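Local structure of 16.4 kDa salivary peptide (Culex quinquefasciatus, 7KC8) at residues P70-V74 / H114-K118. The protein is a mosquito salivary protein of unknown function whose beta-trefoil fold suggests that it may bind sugars. Numbering follows the deposited sequence.
Sequences PGRAV and HVVTK
Arg72 O receives Thr117 N at 3.0 Å, on a lone pair in the carbonyl plane, and the same oxygen takes a CA-H...O contact from Val116 CA; the return bond from Arg72 N to Thr117 O is weak. Val74 N donates to Val115 O at 3.1 Å. Arg72 and Thr117 thus form an antiparallel hydrogen-bonded pair, Ala73 and Val116 the non-hydrogen-bonded one beside it. On the Thr117 face, Val74 CG2 presses on Thr117 CG2 at a tight 3.5 Å, while Val74 CB meets Val115 CG1. On the Val116 side the chain before strand 72-77 folds back, and Pro70 CB sits 3.8 Å from the centroid of the His114 ring, 9° off its normal, a CH-pi contact over one face. The pairing joins strand 72-77 to strand 115-118 within the ricin-like beta-trefoil; Leu107 packs on Val74, Val115 and Thr117, and Trp87 on Val74 and Thr117. Arg72 runs out with CG trans to its N (chi1 -179°), laying CD 3.4 Å from Thr117 OG1, which lies at the edge of the guanidinium. Both side chains converge on Glu105, through a salt bridge from Arg72 NE and a hydrogen bond with Thr117 OG1; further hydrogen bonds join Arg72 NH1 to Glu64 O and His114 ND1 to Ser112 OG.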
loop_
_atom_site.group_PDB
_atom_site.type_symbol
_atom_site.label_atom_id
_atom_site.label_comp_id
_atom_site.label_asym_id
_atom_site.label_seq_id
_atom_site.Cartn_x
_atom_site.Cartn_y
_atom_site.Cartn_z
ATOM N N PRO A 70 -3.976 12.064 11.734
ATOM C CA PRO A 70 -3.207 10.818 11.837
ATOM C C PRO A 70 -2.182 10.602 10.727
ATOM O O PRO A 70 -1.457 9.600 10.769
ATOM C CB PRO A 70 -4.300 9.742 11.788
ATOM C CG PRO A 70 -5.397 10.372 10.991
ATOM C CD PRO A 70 -5.371 11.831 11.320
ATOM N N GLY A 71 -2.085 11.487 9.742
ATOM C CA GLY A 71 -1.164 11.323 8.636
ATOM C C GLY A 71 -1.875 11.419 7.303
ATOM O O GLY A 71 -3.096 11.529 7.221
ATOM N N ARG A 72 -1.078 11.376 6.237
ATOM C CA ARG A 72 -1.615 11.464 4.882
ATOM C C ARG A 72 -2.319 10.157 4.535
ATOM O O ARG A 72 -1.669 9.116 4.389
ATOM C CB ARG A 72 -0.505 11.766 3.878
ATOM C CG ARG A 72 -1.016 11.890 2.442
ATOM C CD ARG A 72 0.105 12.099 1.457
ATOM N NE ARG A 72 0.929 13.244 1.809
ATOM C CZ ARG A 72 0.677 14.492 1.423
ATOM N NH1 ARG A 72 -0.373 14.768 0.661
ATOM N NH2 ARG A 72 1.489 15.469 1.798
ATOM N N ALA A 73 -3.641 10.216 4.383
ATOM C CA ALA A 73 -4.428 9.001 4.214
ATOM C C ALA A 73 -4.100 8.323 2.893
ATOM O O ALA A 73 -3.902 8.980 1.871
ATOM C CB ALA A 73 -5.923 9.311 4.286
ATOM N N VAL A 74 -4.023 6.998 2.938
ATOM C CA VAL A 74 -3.770 6.133 1.791
ATOM C C VAL A 74 -5.025 5.289 1.569
ATOM O O VAL A 74 -5.573 4.722 2.525
ATOM C CB VAL A 74 -2.533 5.241 2.050
ATOM C CG1 VAL A 74 -2.363 4.142 0.994
ATOM C CG2 VAL A 74 -1.270 6.092 2.182
ATOM N N HIS A 114 -4.276 3.273 11.355
ATOM C CA HIS A 114 -4.400 4.072 10.144
ATOM C C HIS A 114 -3.326 3.690 9.129
ATOM O O HIS A 114 -2.183 3.390 9.496
ATOM C CB HIS A 114 -4.270 5.560 10.473
ATOM C CG HIS A 114 -5.454 6.129 11.191
ATOM N ND1 HIS A 114 -5.618 6.022 12.558
ATOM C CD2 HIS A 114 -6.530 6.814 10.733
ATOM C CE1 HIS A 114 -6.748 6.608 12.908
ATOM N NE2 HIS A 114 -7.320 7.094 11.820
ATOM N N VAL A 115 -3.692 3.716 7.847
ATOM C CA VAL A 115 -2.765 3.462 6.747
ATOM C C VAL A 115 -2.468 4.808 6.109
ATOM O O VAL A 115 -3.333 5.411 5.474
ATOM C CB VAL A 115 -3.330 2.462 5.727
ATOM C CG1 VAL A 115 -2.304 2.168 4.615
ATOM C CG2 VAL A 115 -3.708 1.162 6.414
ATOM N N VAL A 116 -1.242 5.287 6.293
ATOM C CA VAL A 116 -0.870 6.655 5.990
ATOM C C VAL A 116 0.565 6.666 5.485
ATOM O O VAL A 116 1.331 5.722 5.686
ATOM C CB VAL A 116 -0.983 7.585 7.228
ATOM C CG1 VAL A 116 -2.389 7.580 7.824
ATOM C CG2 VAL A 116 0.045 7.184 8.297
ATOM N N THR A 117 0.927 7.795 4.912
ATOM C CA THR A 117 2.327 8.068 4.576
ATOM C C THR A 117 2.808 9.124 5.574
ATOM O O THR A 117 1.999 9.891 6.067
ATOM C CB THR A 117 2.536 8.301 3.080
ATOM O OG1 THR A 117 1.878 9.500 2.703
ATOM C CG2 THR A 117 2.040 7.142 2.249
ATOM N N LYS A 118 4.093 9.136 5.861
ATOM C CA LYS A 118 4.665 10.102 6.816
ATOM C C LYS A 118 6.069 10.470 6.362
ATOM O O LYS A 118 6.829 9.573 6.041
ATOM C CB LYS A 118 4.802 9.474 8.204
ATOM C CG LYS A 118 3.513 9.228 8.952
#